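Local coordinates for putative carbohydrate binding protein (Pseudomonas aeruginosa, PDB 3QEC) that binds heparin and suramin and is probably a carbohydrate-binding protein, with possible roles in sugar transport and biofilm formation, at residues A58-F63 and Y110-L115; T33-A38 and I126-T131. All blocks are in the same frame, centred on the assembly; numbering follows the deposited sequence.

Contact 1: residues A58-F63 and Y110-L115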
loop_
_atom_site.group_PDB
_atom_site.type_symbol
_atom_site.label_atom_id
_atom_site.label_comp_id
_atom_site.label_asym_id
_atom_site.label_seq_id
_atom_site.Cartn_x
_atom_site.Cartn_y
_atom_site.Cartn_z
ATOM N N ALA A 58 -12.706 -3.062 -2.524
ATOM C CA ALA A 58 -13.510 -1.995 -3.132
ATOM C C ALA A 58 -12.759 -0.644 -3.068
ATOM O O ALA A 58 -12.762 0.112 -4.046
ATOM C CB ALA A 58 -14.852 -1.897 -2.425
ATOM N N TYR A 59 -12.087 -0.365 -1.932
ATOM C CA TYR A 59 -11.327 0.875 -1.751
ATOM C C TYR A 59 -10.110 0.912 -2.695
ATOM O O TYR A 59 -9.980 1.854 -3.485
ATOM C CB TYR A 59 -10.888 1.040 -0.282
ATOM C CG TYR A 59 -10.182 2.350 -0.015
ATOM C CD1 TYR A 59 -10.901 3.504 0.296
ATOM C CD2 TYR A 59 -8.793 2.449 -0.108
ATOM C CE1 TYR A 59 -10.253 4.720 0.535
ATOM C CE2 TYR A 59 -8.138 3.665 0.097
ATOM C CZ TYR A 59 -8.869 4.791 0.442
ATOM O OH TYR A 59 -8.210 5.978 0.651
ATOM N N TYR A 60 -9.246 -0.132 -2.632
ATOM C CA TYR A 60 -8.024 -0.221 -3.431
ATOM C C TYR A 60 -8.294 -0.335 -4.950
ATOM O O TYR A 60 -7.443 0.082 -5.740
ATOM C CB TYR A 60 -7.116 -1.343 -2.917
ATOM C CG TYR A 60 -6.446 -0.975 -1.604
ATOM C CD1 TYR A 60 -5.754 0.223 -1.464
ATOM C CD2 TYR A 60 -6.478 -1.838 -0.515
ATOM C CE1 TYR A 60 -5.140 0.567 -0.263
ATOM C CE2 TYR A 60 -5.847 -1.513 0.685
ATOM C CZ TYR A 60 -5.182 -0.306 0.807
ATOM O OH TYR A 60 -4.555 0.032 1.980
ATOM N N ALA A 61 -9.478 -0.820 -5.364
ATOM C CA ALA A 61 -9.828 -0.850 -6.783
ATOM C C ALA A 61 -9.900 0.575 -7.341
ATOM O O ALA A 61 -9.382 0.832 -8.428
ATOM C CB ALA A 61 -11.162 -1.558 -6.993
ATOM N N LYS A 62 -10.500 1.513 -6.579
ATOM C CA LYS A 62 -10.635 2.891 -7.036
ATOM C C LYS A 62 -9.392 3.758 -6.685
ATOM O O LYS A 62 -9.080 4.646 -7.475
ATOM C CB LYS A 62 -11.936 3.539 -6.495
ATOM N N PHE A 63 -8.672 3.512 -5.551
ATOM C CA PHE A 63 -7.568 4.413 -5.169
ATOM C C PHE A 63 -6.197 3.761 -4.901
ATOM O O PHE A 63 -5.249 4.482 -4.576
ATOM C CB PHE A 63 -7.961 5.221 -3.907
ATOM C CG PHE A 63 -9.322 5.874 -3.974
ATOM C CD1 PHE A 63 -9.519 7.043 -4.709
ATOM C CD2 PHE A 63 -10.419 5.298 -3.339
ATOM C CE1 PHE A 63 -10.790 7.630 -4.801
ATOM C CE2 PHE A 63 -11.690 5.878 -3.437
ATOM C CZ PHE A 63 -11.867 7.043 -4.166
ATOM N N TYR A 110 -3.199 -6.763 2.013
ATOM C CA TYR A 110 -2.918 -5.686 1.073
ATOM C C TYR A 110 -1.704 -4.991 1.621
ATOM O O TYR A 110 -1.673 -4.674 2.813
ATOM C CB TYR A 110 -4.087 -4.682 0.892
ATOM C CG TYR A 110 -5.199 -5.175 -0.006
ATOM C CD1 TYR A 110 -4.960 -5.489 -1.342
ATOM C CD2 TYR A 110 -6.494 -5.334 0.479
ATOM C CE1 TYR A 110 -5.974 -5.988 -2.157
ATOM C CE2 TYR A 110 -7.508 -5.860 -0.322
ATOM C CZ TYR A 110 -7.250 -6.160 -1.644
ATOM O OH TYR A 110 -8.263 -6.647 -2.438
ATOM N N ILE A 111 -0.673 -4.830 0.799
ATOM C CA ILE A 111 0.538 -4.083 1.164
ATOM C C ILE A 111 0.485 -2.846 0.232
ATOM O O ILE A 111 0.311 -3.001 -0.981
ATOM C CB ILE A 111 1.824 -4.950 1.135
ATOM C CG1 ILE A 111 3.033 -4.213 1.763
ATOM C CG2 ILE A 111 2.111 -5.582 -0.254
ATOM C CD1 ILE A 111 4.200 -5.157 2.143
ATOM N N SER A 112 0.438 -1.644 0.816
ATOM C CA SER A 112 0.163 -0.413 0.081
ATOM C C SER A 112 1.008 0.783 0.524
ATOM O O SER A 112 1.266 0.959 1.718
ATOM C CB SER A 112 -1.316 -0.053 0.261
ATOM O OG SER A 112 -1.742 0.973 -0.622
ATOM N N SER A 113 1.367 1.647 -0.449
ATOM C CA SER A 113 2.142 2.871 -0.229
ATOM C C SER A 113 1.770 3.968 -1.243
ATOM O O SER A 113 1.058 3.704 -2.219
ATOM C CB SER A 113 3.638 2.583 -0.306
ATOM O OG SER A 113 4.381 3.634 0.290
ATOM N N GLU A 114 2.238 5.200 -0.985
ATOM C CA GLU A 114 2.049 6.360 -1.849
ATOM C C GLU A 114 3.399 7.050 -2.028
ATOM O O GLU A 114 4.032 7.463 -1.056
ATOM C CB GLU A 114 0.985 7.318 -1.289
ATOM C CG GLU A 114 0.781 8.581 -2.115
ATOM C CD GLU A 114 -0.536 9.317 -1.944
ATOM O OE1 GLU A 114 -1.437 8.804 -1.244
ATOM O OE2 GLU A 114 -0.687 10.391 -2.564
ATOM N N LEU A 115 3.850 7.139 -3.275
ATOM C CA LEU A 115 5.120 7.749 -3.607
ATOM C C LEU A 115 4.922 8.744 -4.750
ATOM O O LEU A 115 4.577 8.359 -5.867
ATOM C CB LEU A 115 6.152 6.652 -3.954
ATOM C CG LEU A 115 7.502 7.080 -4.516
ATOM C CD1 LEU A 115 8.283 7.954 -3.525
ATOM C CD2 LEU A 115 8.295 5.874 -4.932
#
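Over one face of the Tyr110 ring lies the rim of Tyr60: CD2 of Tyr60 stands 3.5 Å above the Tyr110 plane, displaced from the ring centre, and is 3.6 Å from Tyr110 CG. The two planes meet at 59° with centroids 5.1 Å apart, which is neither a stack nor an edge-to-face pair. Relative to the Tyr60 ring the approach is oblique, with CE2 of Tyr60 also 3.6 Å from Tyr110 CB. One face of the Tyr60 ring carries Tyr59 from its own helix, CD2 of Tyr59 lying above the rim. At the far side of Tyr60 from Tyr110, CE1 lies 3.4 Å from Ser112 OG, again obliquely, so the ring spans two strand residues whose side chains point to the same side of the sheet. This is a helix laid over a beta-sheet: the C-terminal part of helix 54-63 packs on strand 107-120, an inner strand of a four-stranded antiparallel sheet, and buries 166 Å² in all. The CA atoms of Tyr60 and Tyr110 are 8.7 Å apart, a gap bridged by aromatic side chains. Both tyrosines place CG opposite the carbonyl carbon (chi1 -73° in Tyr60, -78° in Tyr110), and with each CB directed at the other segment, the two side chains run past one another in opposite directions. Two polar ends find partners on neighbouring strands: Tyr60 OH hydrogen-bonds Glu50 on strand 46-51, and Ser112 OG hydrogen-bonds Thr133 on strand 125-138. The bond to Glu50 probably helps hold the hydroxyl end in place, while Met56 and Lys57 on the same helix also touch Tyr110. A triethylene glycol, probably from the crystallisation liquor, lies about 4 Å from the Tyr110 side chain.

Contact 2: residues T33-A38 and I126-T131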
loop_
_atom_site.group_PDB
_atom_site.type_symbol
_atom_site.label_atom_id
_atom_site.label_comp_id
_atom_site.label_asym_id
_atom_site.label_seq_id
_atom_site.Cartn_x
_atom_site.Cartn_y
_atom_site.Cartn_z
ATOM N N THR A 33 8.358 4.402 -11.469
ATOM C CA THR A 33 9.151 4.882 -12.613
ATOM C C THR A 33 8.574 6.180 -13.165
ATOM O O THR A 33 7.369 6.281 -13.353
ATOM C CB THR A 33 9.207 3.805 -13.728
ATOM O OG1 THR A 33 9.724 2.587 -13.202
ATOM C CG2 THR A 33 10.055 4.221 -14.908
ATOM N N SER A 34 9.438 7.139 -13.496
ATOM C CA SER A 34 9.042 8.405 -14.112
ATOM C C SER A 34 8.524 8.169 -15.545
ATOM O O SER A 34 8.762 7.110 -16.125
ATOM C CB SER A 34 10.229 9.360 -14.130
ATOM O OG SER A 34 9.967 10.486 -14.951
ATOM N N ALA A 35 7.852 9.171 -16.124
ATOM C CA ALA A 35 7.362 9.142 -17.499
ATOM C C ALA A 35 8.530 9.175 -18.496
ATOM O O ALA A 35 8.367 8.791 -19.665
ATOM C CB ALA A 35 6.438 10.320 -17.734
ATOM N N SER A 36 9.694 9.664 -18.029
ATOM C CA SER A 36 10.963 9.751 -18.760
ATOM C C SER A 36 11.731 8.395 -18.726
ATOM O O SER A 36 12.672 8.204 -19.497
ATOM C CB SER A 36 11.830 10.850 -18.161
ATOM O OG SER A 36 12.203 10.496 -16.840
ATOM N N GLY A 37 11.308 7.488 -17.846
ATOM C CA GLY A 37 11.922 6.180 -17.677
ATOM C C GLY A 37 12.808 6.044 -16.447
ATOM O O GLY A 37 13.199 4.928 -16.098
ATOM N N ALA A 38 13.129 7.172 -15.772
ATOM C CA ALA A 38 13.975 7.176 -14.574
ATOM C C ALA A 38 13.277 6.519 -13.392
ATOM O O ALA A 38 12.107 6.790 -13.147
ATOM C CB ALA A 38 14.372 8.597 -14.215
ATOM N N ILE A 126 5.388 19.252 -12.880
ATOM C CA ILE A 126 4.529 18.081 -13.040
ATOM C C ILE A 126 4.621 17.259 -11.769
ATOM O O ILE A 126 5.709 17.162 -11.196
ATOM C CB ILE A 126 5.006 17.252 -14.292
ATOM C CG1 ILE A 126 5.222 18.104 -15.575
ATOM C CG2 ILE A 126 4.170 15.999 -14.564
ATOM C CD1 ILE A 126 4.004 18.886 -16.169
ATOM N N THR A 127 3.502 16.663 -11.322
ATOM C CA THR A 127 3.521 15.748 -10.170
ATOM C C THR A 127 3.508 14.333 -10.747
ATOM O O THR A 127 2.661 14.010 -11.591
ATOM C CB THR A 127 2.408 16.035 -9.157
ATOM O OG1 THR A 127 2.612 17.354 -8.652
ATOM C CG2 THR A 127 2.414 15.054 -7.998
ATOM N N GLU A 128 4.511 13.535 -10.360
ATOM C CA GLU A 128 4.689 12.175 -10.856
ATOM C C GLU A 128 4.423 11.155 -9.740
ATOM O O GLU A 128 4.396 11.513 -8.562
ATOM C CB GLU A 128 6.102 12.007 -11.442
ATOM C CG GLU A 128 6.350 12.828 -12.695
ATOM C CD GLU A 128 7.179 12.126 -13.747
ATOM O OE1 GLU A 128 6.628 11.249 -14.445
ATOM O OE2 GLU A 128 8.380 12.451 -13.879
ATOM N N GLY A 129 4.216 9.902 -10.129
ATOM C CA GLY A 129 3.945 8.813 -9.195
ATOM C C GLY A 129 2.501 8.760 -8.744
ATOM O O GLY A 129 1.606 9.304 -9.403
ATOM N N GLY A 130 2.284 8.088 -7.622
ATOM C CA GLY A 130 0.962 7.894 -7.040
ATOM C C GLY A 130 0.932 6.727 -6.083
ATOM O O GLY A 130 1.932 6.444 -5.412
ATOM N N THR A 131 -0.219 6.042 -6.011
ATOM C CA THR A 131 -0.414 4.902 -5.109
ATOM C C THR A 131 -0.049 3.597 -5.807
ATOM O O THR A 131 -0.182 3.477 -7.035
ATOM C CB THR A 131 -1.860 4.852 -4.557
ATOM O OG1 THR A 131 -2.781 4.797 -5.646
ATOM C CG2 THR A 131 -2.200 6.044 -3.670
#
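Glu128 grips the turn at Ser34 and Ala35 with both carboxylate oxygens. Its OE2 accepts a hydrogen bond from the Ser34 hydroxyl, OG to OE2 2.7 Å, on the syn side but 23° out of the carboxylate plane. OE1 takes the backbone N-H of Ala35 on its syn lone pair, with N to OE1 2.9 Å and an angle of 157° at the hydrogen. Two donors on two oxygens restrict rotation of the carboxylate about its last bond, and Ala35 CB closes in alongside, 3.4 Å from OE1. The Glu128 CB points toward the loop, and the bend at chi2 turns the carboxylate into the position where it meets Ser34 and Ala35. The receiving loop is a type I beta turn, Ser34 to Gly37, joining strands 24-33 and 39-41, and is closed by Gly37 N to Ser34 O at 3.1 Å. Within it Ser34 forms an ST turn: OG accepts the backbone N-H of Ser36 at 3.2 Å and nearly straight (170°). The Ser36 hydroxyl also donates to Ser34 OG, 2.9 Å between the two oxygens, so that this one atom gives a bond to Glu128 and receives two. Further out, Ser34 N bonds to Ala38 O across the loop, and on the strand side the Glu128 side chain rests on Trp117 and Ala119 of strand 107-120.

The centres of contacts 1 and 2 lie about 17 Å apart, and both draw on one antiparallel sheet, in which strands 107-120 and 125-138 are successive neighbours. The centre of contact 1 is about 5 Å, and that of contact 2 about 17 Å, from the geometric centre of the chain. Along the sequence the order is 33-38, 58-63, 110-115, 126-131, so contact 1 is nested inside the loop that contact 2 closes. They also meet directly: Phe63 O lies 2.7 Å from Thr131 OG1, and Leu115 O 2.9 Å from Gly130 N, both probable hydrogen bonds. The strand pair therefore links the helix-covered part of the sheet to the beta turn following strand 24-33 of the other sheet.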